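Local coordinates for putative NADPH-dependent oxidoreductase (Desulfitobacterium hafniense DCB-2, PDB 3DB2), which probably catalyses an NADPH-dependent oxidation or reduction as a two-domain Rossmann-fold dehydrogenase of the GFO/IDH/MocA type, on a substrate not yet known, at residues T57-L62 with I83-R88; E68-T73 with S89-Y94; T215-L220 with L231-A236. All blocks are in the same frame, centred on the assembly; numbering follows the deposited sequence.

How the contacts relate
The three contacts illustrate how chemistry follows place in a two-domain dehydrogenase. Contacts 1 and 2 share the Rossmann domain and touch each other: Ile72 and Ile93 of contact 2 pack against Ile83 and Cys86 of the helix that contact 1 uses. Contact 1 is a surface meeting of two helices, apolar toward the sheet and weakly polar on its exposed side. Contact 2 is buried, two parallel strands bonded through their backbones, with mostly apolar side chains on both faces. Contact 3 is buried too but stands apart, its centre about 33 Å from that of contact 2, in the C-terminal domain; its antiparallel strands carry polar side chains, of which Asn234 and Gln218 reach the second subunit.

Contact 1 of 3, residues T57-L62 with I83-R88; sequences TMEALL and IEQCAR
The carboxamide of Gln85 and the carboxylate of Glu59 meet on the exposed side of this helix pair, their planes turned 35° from each other. Leu62 CD1 stands over the amide near its root, 3.9 Å from Gln85 CG. Met58 CB comes from the same side of the amide plane, but obliquely and farther out, where it lies 3.7 Å from Gln85 OE1. Glu59 OE2 lies beyond the NE2 end and accepts a weak hydrogen bond from Gln85 NE2 (3.0 Å), bent to 127° at the hydrogen. Gln85 spans the gap because its chain is straight, with CG anti to the backbone N (chi1 -164°), while the Glu59 chain bends at chi2 and runs nearly perpendicular to it.

Toward the sheet the meeting is apolar. Met58, a selenomethionine, folds at chi2 and chi3 and brings CE to 3.5 Å from Cys86 SG. Leu62 rests on the backbone at Gln85 and Cys86, its CD2 also 4.1 Å from Cys86 SG. Ile11 of strand 6-11 touches both Met58 and Cys86.

The axes of segments 58-62 and 83-88 pass 10.8 Å apart, so side chains must reach across, on one side of the Rossmann sheet. With a bent bond as the sole hydrogen bond between the segments, this contact probably draws more of its hold from the selenomethionine, leucine and cysteine than from the polar pair.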
loop_
_atom_site.group_PDB
_atom_site.type_symbol
_atom_site.label_atom_id
_atom_site.label_comp_id
_atom_site.label_asym_id
_atom_site.label_seq_id
_atom_site.Cartn_x
_atom_site.Cartn_y
_atom_site.Cartn_z
ATOM N N THR C 57 -41.950 -16.342 16.707
ATOM C CA THR C 57 -42.224 -15.612 15.478
ATOM C C THR C 57 -41.756 -14.163 15.593
ATOM O O THR C 57 -41.646 -13.609 16.693
ATOM C CB THR C 57 -43.732 -15.682 15.194
ATOM O OG1 THR C 57 -44.449 -15.362 16.392
ATOM C CG2 THR C 57 -44.161 -17.112 14.887
HETATM N N MSE C 58 -41.487 -13.539 14.458
HETATM C CA MSE C 58 -41.018 -12.143 14.497
HETATM C C MSE C 58 -42.120 -11.263 15.074
HETATM O O MSE C 58 -41.847 -10.288 15.758
HETATM C CB MSE C 58 -40.688 -11.700 13.061
HETATM C CG MSE C 58 -39.241 -11.993 12.662
HETATM SE SE MSE C 58 -37.959 -11.115 13.845
HETATM C CE MSE C 58 -38.118 -9.347 13.033
ATOM N N GLU C 59 -43.363 -11.624 14.757
ATOM C CA GLU C 59 -44.525 -10.842 15.194
ATOM C C GLU C 59 -44.574 -10.804 16.713
ATOM O O GLU C 59 -44.876 -9.839 17.409
ATOM C CB GLU C 59 -45.759 -11.476 14.557
ATOM C CG GLU C 59 -45.865 -11.346 13.052
ATOM C CD GLU C 59 -44.910 -12.173 12.221
ATOM O OE1 GLU C 59 -44.571 -13.325 12.569
ATOM O OE2 GLU C 59 -44.483 -11.659 11.160
ATOM N N ALA C 60 -44.206 -11.911 17.320
ATOM C CA ALA C 60 -44.289 -12.133 18.759
ATOM C C ALA C 60 -43.243 -11.243 19.426
ATOM O O ALA C 60 -43.427 -10.631 20.472
ATOM C CB ALA C 60 -44.090 -13.600 19.068
ATOM N N LEU C 61 -42.084 -11.177 18.754
ATOM C CA LEU C 61 -40.997 -10.309 19.256
ATOM C C LEU C 61 -41.431 -8.859 19.148
ATOM O O LEU C 61 -41.320 -8.052 20.078
ATOM C CB LEU C 61 -39.727 -10.608 18.471
ATOM C CG LEU C 61 -38.406 -9.941 18.839
ATOM C CD1 LEU C 61 -37.276 -10.898 18.498
ATOM C CD2 LEU C 61 -38.311 -8.616 18.106
ATOM N N LEU C 62 -41.967 -8.484 17.987
ATOM C CA LEU C 62 -42.265 -7.068 17.762
ATOM C C LEU C 62 -43.417 -6.586 18.620
ATOM O O LEU C 62 -43.527 -5.382 18.882
ATOM C CB LEU C 62 -42.490 -6.887 16.266
ATOM C CG LEU C 62 -41.237 -7.087 15.402
ATOM C CD1 LEU C 62 -41.575 -7.142 13.922
ATOM C CD2 LEU C 62 -40.219 -5.975 15.672
ATOM N N ILE C 83 -34.886 -5.317 8.629
ATOM C CA ILE C 83 -34.985 -3.903 9.021
ATOM C C ILE C 83 -36.346 -3.338 8.667
ATOM O O ILE C 83 -36.983 -2.621 9.452
ATOM C CB ILE C 83 -33.853 -3.059 8.384
ATOM C CG1 ILE C 83 -32.456 -3.461 8.852
ATOM C CG2 ILE C 83 -34.081 -1.583 8.623
ATOM C CD1 ILE C 83 -31.314 -3.006 7.923
ATOM N N GLU C 84 -36.868 -3.642 7.492
ATOM C CA GLU C 84 -38.171 -3.063 7.123
ATOM C C GLU C 84 -39.254 -3.538 8.100
ATOM O O GLU C 84 -40.021 -2.712 8.579
ATOM C CB GLU C 84 -38.513 -3.419 5.691
ATOM C CG GLU C 84 -37.807 -2.670 4.587
ATOM C CD GLU C 84 -37.972 -3.273 3.209
ATOM O OE1 GLU C 84 -38.244 -4.483 3.092
ATOM O OE2 GLU C 84 -37.842 -2.535 2.204
ATOM N N GLN C 85 -39.288 -4.840 8.389
ATOM C CA GLN C 85 -40.287 -5.342 9.328
ATOM C C GLN C 85 -40.125 -4.737 10.701
ATOM O O GLN C 85 -41.099 -4.320 11.353
ATOM C CB GLN C 85 -40.231 -6.868 9.396
ATOM C CG GLN C 85 -41.496 -7.445 10.036
ATOM C CD GLN C 85 -41.493 -8.922 10.290
ATOM O OE1 GLN C 85 -40.548 -9.654 9.996
ATOM N NE2 GLN C 85 -42.581 -9.424 10.859
ATOM N N CYS C 86 -38.891 -4.603 11.202
ATOM C CA CYS C 86 -38.737 -4.041 12.554
ATOM C C CYS C 86 -39.019 -2.550 12.592
ATOM O O CYS C 86 -39.699 -2.046 13.467
ATOM C CB CYS C 86 -37.330 -4.313 13.084
ATOM S SG CYS C 86 -36.947 -6.054 13.229
ATOM N N ALA C 87 -38.494 -1.795 11.615
ATOM C CA ALA C 87 -38.723 -0.357 11.613
ATOM C C ALA C 87 -40.200 -0.031 11.453
ATOM O O ALA C 87 -40.701 0.940 12.047
ATOM C CB ALA C 87 -37.880 0.279 10.506
ATOM N N ARG C 88 -40.928 -0.820 10.664
ATOM C CA ARG C 88 -42.356 -0.508 10.512
ATOM C C ARG C 88 -43.144 -0.821 11.777
ATOM O O ARG C 88 -44.274 -0.320 11.891
ATOM C CB ARG C 88 -42.930 -1.245 9.303
ATOM C CG ARG C 88 -42.169 -1.003 8.024
ATOM C CD ARG C 88 -42.713 -1.818 6.865
ATOM N NE ARG C 88 -42.327 -1.134 5.621
ATOM C CZ ARG C 88 -42.077 -1.674 4.440
ATOM N NH1 ARG C 88 -42.172 -2.988 4.268
ATOM N NH2 ARG C 88 -41.737 -0.875 3.430
#

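Contact 2 of 3, residues E68-T73 with S89-Y94; sequences EMVIIT and SGKHIY
Val70 and Ile93 run abreast at the apolar centre, their branches heading in one direction, with Val70 CG2 3.7 Å from Ile93 CD1. A chi1 of -64° sets that CG2 between the backbone N and the carbonyl carbon of Val70, on the flank nearer Ile93. Ile72 CD1 crosses over to Ile93 CG2 on the same face, which helix 79-88 covers through Val82, Ile83 and Cys86. On the reverse face, the selenium of Met69 (a selenomethionine) rests against Tyr94 CB at 4.1 Å, and Ile71 CG2 approaches Tyr94 CD1 at 3.9 Å; Val307 and Val310 of helix 302-316 pack on Ile71 and Met69.

Between the faces runs the parallel backbone pairing. Val70 is bonded through its N to His92 O and through its O to Tyr94 N, each 2.9 Å, and Ile72 N donates to Tyr94 O at 2.8 Å.

The pairing turns polar at its start. Glu68 O receives His92 N at 3.0 Å and also a water, which donates a second hydrogen bond to Gly90 O, so one carbonyl serves two donors and is tied to the turn ahead of the second strand. The Glu68 carboxylate forms a salt bridge with Arg315, and Lys91 NZ is held by the carbonyls of Arg64 and Val67.

Gly90, at positive phi, closes a Schellman motif that ends helix 79-88 and turns the chain into strand 92-96. Strand, helix and neighbouring parallel strand make the beta-alpha-beta crossover from which Rossmann dinucleotide-binding domains are built.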
loop_
_atom_site.group_PDB
_atom_site.type_symbol
_atom_site.label_atom_id
_atom_site.label_comp_id
_atom_site.label_asym_id
_atom_site.label_seq_id
_atom_site.Cartn_x
_atom_site.Cartn_y
_atom_site.Cartn_z
ATOM N N GLU C 68 -37.282 -1.937 22.553
ATOM C CA GLU C 68 -37.173 -0.609 21.964
ATOM C C GLU C 68 -36.248 -0.619 20.735
ATOM O O GLU C 68 -36.435 0.200 19.829
ATOM C CB GLU C 68 -36.683 0.419 22.986
ATOM C CG GLU C 68 -37.451 0.396 24.301
ATOM C CD GLU C 68 -36.972 1.465 25.258
ATOM O OE1 GLU C 68 -37.145 2.655 24.914
ATOM O OE2 GLU C 68 -36.448 1.114 26.337
HETATM N N MSE C 69 -35.273 -1.509 20.767
HETATM C CA MSE C 69 -34.243 -1.568 19.734
HETATM C C MSE C 69 -33.992 -3.039 19.379
HETATM O O MSE C 69 -33.948 -3.905 20.263
HETATM C CB MSE C 69 -32.901 -1.048 20.275
HETATM C CG MSE C 69 -31.780 -1.065 19.229
HETATM SE SE MSE C 69 -29.985 -1.093 20.011
HETATM C CE MSE C 69 -30.281 0.030 21.542
ATOM N N VAL C 70 -33.793 -3.309 18.101
ATOM C CA VAL C 70 -33.355 -4.637 17.674
ATOM C C VAL C 70 -31.881 -4.596 17.253
ATOM O O VAL C 70 -31.375 -3.617 16.717
ATOM C CB VAL C 70 -34.195 -5.197 16.523
ATOM C CG1 VAL C 70 -35.649 -5.407 16.960
ATOM C CG2 VAL C 70 -34.170 -4.272 15.311
ATOM N N ILE C 71 -31.221 -5.724 17.495
ATOM C CA ILE C 71 -29.800 -5.924 17.174
ATOM C C ILE C 71 -29.732 -7.040 16.144
ATOM O O ILE C 71 -29.873 -8.228 16.470
ATOM C CB ILE C 71 -29.039 -6.203 18.468
ATOM C CG1 ILE C 71 -29.110 -4.996 19.438
ATOM C CG2 ILE C 71 -27.593 -6.614 18.194
ATOM C CD1 ILE C 71 -28.601 -5.279 20.814
ATOM N N ILE C 72 -29.577 -6.675 14.878
ATOM C CA ILE C 72 -29.732 -7.533 13.724
ATOM C C ILE C 72 -28.390 -8.068 13.249
ATOM O O ILE C 72 -27.557 -7.317 12.736
ATOM C CB ILE C 72 -30.442 -6.788 12.566
ATOM C CG1 ILE C 72 -31.821 -6.297 13.014
ATOM C CG2 ILE C 72 -30.539 -7.597 11.281
ATOM C CD1 ILE C 72 -32.493 -5.350 12.044
ATOM N N THR C 73 -28.199 -9.358 13.422
ATOM C CA THR C 73 -26.988 -10.072 13.035
ATOM C C THR C 73 -27.355 -11.258 12.142
ATOM O O THR C 73 -26.909 -12.371 12.391
ATOM C CB THR C 73 -26.199 -10.558 14.257
ATOM O OG1 THR C 73 -27.028 -11.295 15.150
ATOM C CG2 THR C 73 -25.693 -9.412 15.150
ATOM N N SER C 89 -42.589 -1.610 12.696
ATOM C CA SER C 89 -43.200 -1.782 14.003
ATOM C C SER C 89 -42.644 -0.809 15.031
ATOM O O SER C 89 -42.882 -0.930 16.241
ATOM C CB SER C 89 -43.006 -3.189 14.574
ATOM O OG SER C 89 -43.972 -4.067 13.998
ATOM N N GLY C 90 -41.895 0.192 14.584
ATOM C CA GLY C 90 -41.448 1.263 15.458
ATOM C C GLY C 90 -40.183 0.943 16.218
ATOM O O GLY C 90 -39.786 1.697 17.099
ATOM N N LYS C 91 -39.513 -0.170 15.903
ATOM C CA LYS C 91 -38.264 -0.456 16.618
ATOM C C LYS C 91 -37.065 0.270 15.999
ATOM O O LYS C 91 -36.929 0.278 14.794
ATOM C CB LYS C 91 -37.994 -1.953 16.653
ATOM C CG LYS C 91 -39.180 -2.837 17.051
ATOM C CD LYS C 91 -39.869 -2.359 18.327
ATOM C CE LYS C 91 -40.799 -3.466 18.849
ATOM N NZ LYS C 91 -41.431 -3.008 20.122
ATOM N N HIS C 92 -36.258 0.847 16.873
ATOM C CA HIS C 92 -34.955 1.422 16.526
ATOM C C HIS C 92 -34.017 0.302 16.106
ATOM O O HIS C 92 -34.123 -0.854 16.528
ATOM C CB HIS C 92 -34.454 2.252 17.699
ATOM C CG HIS C 92 -35.465 3.287 18.114
ATOM N ND1 HIS C 92 -35.969 3.413 19.393
ATOM C CD2 HIS C 92 -36.133 4.226 17.430
ATOM C CE1 HIS C 92 -36.849 4.400 19.453
ATOM N NE2 HIS C 92 -36.974 4.943 18.245
ATOM N N ILE C 93 -33.044 0.602 15.218
ATOM C CA ILE C 93 -32.330 -0.420 14.501
ATOM C C ILE C 93 -30.826 -0.351 14.753
ATOM O O ILE C 93 -30.212 0.686 14.507
ATOM C CB ILE C 93 -32.545 -0.283 12.982
ATOM C CG1 ILE C 93 -34.000 -0.316 12.491
ATOM C CG2 ILE C 93 -31.707 -1.323 12.261
ATOM C CD1 ILE C 93 -34.682 -1.656 12.692
ATOM N N TYR C 94 -30.262 -1.450 15.214
ATOM C CA TYR C 94 -28.836 -1.753 15.090
ATOM C C TYR C 94 -28.759 -2.887 14.051
ATOM O O TYR C 94 -29.395 -3.935 14.171
ATOM C CB TYR C 94 -28.156 -2.033 16.439
ATOM C CG TYR C 94 -26.699 -2.402 16.232
ATOM C CD1 TYR C 94 -26.296 -3.715 16.003
ATOM C CD2 TYR C 94 -25.718 -1.426 16.255
ATOM C CE1 TYR C 94 -24.998 -4.084 15.802
ATOM C CE2 TYR C 94 -24.386 -1.771 16.055
ATOM C CZ TYR C 94 -24.045 -3.085 15.841
ATOM O OH TYR C 94 -22.742 -3.472 15.633
HETATM O O HOH W 1 -38.946 1.413 19.715
#

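Contact 3 of 3, residues T215-L220 with L231-A236; sequences TVNQTL and LGTNWA
Asn217 and Thr233 are joined by backbone and side chain alike. Their backbones exchange two hydrogen bonds, Asn217 N to Thr233 O at 2.9 Å and Thr233 N to Asn217 O at 3.1 Å, and Asn217 ND2 adds a third, 3.1 Å to Thr233 OG1, with the hydroxyl 17° out of the amide plane. Thr233 OG1 is swung toward that amide by its first torsion (chi1 47°). Asn217 OD1 also bonds to Asn202 ND2, and ND2 to Gly176 O. Pairing is close at the Thr215 end too, where Trp235 N donates to Thr215 O at 2.6 Å.

Between Thr219 and Leu231 the backbones stay close, but the side chains do not bond directly: a water donates to Leu231 O (2.7 Å) and joins Thr219 OG1, also bonded to Asn202 OD1, to Thr233 OG1.

The two strands form a beta hairpin in the large sheet of the GFO/IDH/MocA C-terminal domain, and Thr215 and Val216 make a classic bulge opposite Lys205 of the adjoining strand 197-205.

Across the other face contacts are thinner. Val216 CG2 lies 3.8 Å from Asn234 OD1, while Gly232 offers Gln218 no side chain. Asn234 OD1 accepts from Ala236 N (2.8 Å) in an Asx turn, and ND2 bonds to Ser148 of the second subunit. With an alanine in place of Asn234, Ala236 N would probably lose its side-chain acceptor and that serine its amide partner.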
loop_
_atom_site.group_PDB
_atom_site.type_symbol
_atom_site.label_atom_id
_atom_site.label_comp_id
_atom_site.label_asym_id
_atom_site.label_seq_id
_atom_site.Cartn_x
_atom_site.Cartn_y
_atom_site.Cartn_z
ATOM N N THR C 215 -10.130 -13.273 -4.538
ATOM C CA THR C 215 -9.597 -13.373 -3.189
ATOM C C THR C 215 -8.477 -12.383 -2.860
ATOM O O THR C 215 -8.030 -12.400 -1.706
ATOM C CB THR C 215 -9.054 -14.776 -2.871
ATOM O OG1 THR C 215 -8.021 -15.234 -3.722
ATOM C CG2 THR C 215 -10.181 -15.806 -3.079
ATOM N N VAL C 216 -8.081 -11.595 -3.859
ATOM C CA VAL C 216 -6.983 -10.632 -3.717
ATOM C C VAL C 216 -7.336 -9.377 -4.505
ATOM O O VAL C 216 -7.624 -9.475 -5.701
ATOM C CB VAL C 216 -5.649 -11.195 -4.223
ATOM C CG1 VAL C 216 -4.551 -10.127 -4.198
ATOM C CG2 VAL C 216 -5.187 -12.410 -3.432
ATOM N N ASN C 217 -7.383 -8.235 -3.847
ATOM C CA ASN C 217 -7.650 -6.956 -4.432
ATOM C C ASN C 217 -6.545 -5.948 -3.997
ATOM O O ASN C 217 -6.057 -6.047 -2.884
ATOM C CB ASN C 217 -8.957 -6.283 -4.057
ATOM C CG ASN C 217 -10.194 -7.114 -4.373
ATOM O OD1 ASN C 217 -10.650 -7.128 -5.499
ATOM N ND2 ASN C 217 -10.666 -7.741 -3.300
ATOM N N GLN C 218 -6.258 -5.043 -4.909
ATOM C CA GLN C 218 -5.562 -3.800 -4.579
ATOM C C GLN C 218 -6.419 -2.681 -5.188
ATOM O O GLN C 218 -6.662 -2.665 -6.383
ATOM C CB GLN C 218 -4.154 -3.813 -5.096
ATOM C CG GLN C 218 -3.286 -4.757 -4.269
ATOM C CD GLN C 218 -1.815 -4.713 -4.597
ATOM O OE1 GLN C 218 -1.462 -4.754 -5.780
ATOM N NE2 GLN C 218 -0.930 -4.621 -3.612
ATOM N N THR C 219 -6.825 -1.748 -4.335
ATOM C CA THR C 219 -7.784 -0.727 -4.720
ATOM C C THR C 219 -7.172 0.660 -4.467
ATOM O O THR C 219 -6.648 0.817 -3.348
ATOM C CB THR C 219 -9.080 -0.830 -3.898
ATOM O OG1 THR C 219 -9.533 -2.179 -3.998
ATOM C CG2 THR C 219 -10.120 0.107 -4.474
ATOM N N LEU C 220 -7.295 1.512 -5.463
ATOM C CA LEU C 220 -6.957 2.924 -5.296
ATOM C C LEU C 220 -8.248 3.751 -5.188
ATOM O O LEU C 220 -9.240 3.531 -5.866
ATOM C CB LEU C 220 -6.123 3.449 -6.450
ATOM C CG LEU C 220 -4.797 2.733 -6.673
ATOM C CD1 LEU C 220 -4.025 3.463 -7.781
ATOM C CD2 LEU C 220 -3.977 2.623 -5.404
ATOM N N LEU C 231 -6.098 0.551 -0.711
ATOM C CA LEU C 231 -6.647 -0.494 0.139
ATOM C C LEU C 231 -6.287 -1.864 -0.428
ATOM O O LEU C 231 -6.679 -2.156 -1.550
ATOM C CB LEU C 231 -8.155 -0.345 0.255
ATOM C CG LEU C 231 -8.894 -1.506 0.936
ATOM C CD1 LEU C 231 -8.423 -1.698 2.365
ATOM C CD2 LEU C 231 -10.384 -1.237 0.923
ATOM N N GLY C 232 -5.576 -2.676 0.327
ATOM C CA GLY C 232 -5.281 -4.055 -0.045
ATOM C C GLY C 232 -6.150 -4.979 0.783
ATOM O O GLY C 232 -6.241 -4.813 1.996
ATOM N N THR C 233 -6.827 -5.903 0.111
ATOM C CA THR C 233 -7.681 -6.903 0.774
ATOM C C THR C 233 -7.270 -8.260 0.211
ATOM O O THR C 233 -7.169 -8.421 -1.006
ATOM C CB THR C 233 -9.181 -6.666 0.582
ATOM O OG1 THR C 233 -9.480 -6.400 -0.791
ATOM C CG2 THR C 233 -9.628 -5.461 1.401
ATOM N N ASN C 234 -6.959 -9.231 1.049
ATOM C CA ASN C 234 -6.287 -10.431 0.582
ATOM C C ASN C 234 -6.763 -11.613 1.413
ATOM O O ASN C 234 -6.785 -11.459 2.641
ATOM C CB ASN C 234 -4.791 -10.105 0.714
ATOM C CG ASN C 234 -3.909 -11.118 0.021
ATOM O OD1 ASN C 234 -4.212 -12.293 0.198
ATOM N ND2 ASN C 234 -2.885 -10.654 -0.705
ATOM N N TRP C 235 -7.138 -12.703 0.768
ATOM C CA TRP C 235 -7.630 -13.888 1.493
ATOM C C TRP C 235 -6.643 -15.034 1.371
ATOM O O TRP C 235 -6.998 -16.190 1.542
ATOM C CB TRP C 235 -9.031 -14.289 0.997
ATOM C CG TRP C 235 -10.173 -13.871 1.876
ATOM C CD1 TRP C 235 -10.139 -13.382 3.158
ATOM C CD2 TRP C 235 -11.573 -13.906 1.531
ATOM N NE1 TRP C 235 -11.379 -13.116 3.610
ATOM C CE2 TRP C 235 -12.301 -13.429 2.639
ATOM C CE3 TRP C 235 -12.316 -14.289 0.410
ATOM C CZ2 TRP C 235 -13.689 -13.314 2.684
ATOM C CZ3 TRP C 235 -13.691 -14.171 0.463
ATOM C CH2 TRP C 235 -14.385 -13.692 1.574
ATOM N N ALA C 236 -5.401 -14.700 1.031
ATOM C CA ALA C 236 -4.379 -15.674 0.656
ATOM C C ALA C 236 -3.091 -15.542 1.441
ATOM O O ALA C 236 -2.050 -15.965 0.918
ATOM C CB ALA C 236 -4.114 -15.489 -0.845
HETATM O O HOH W 2 -8.771 -3.901 -1.643
#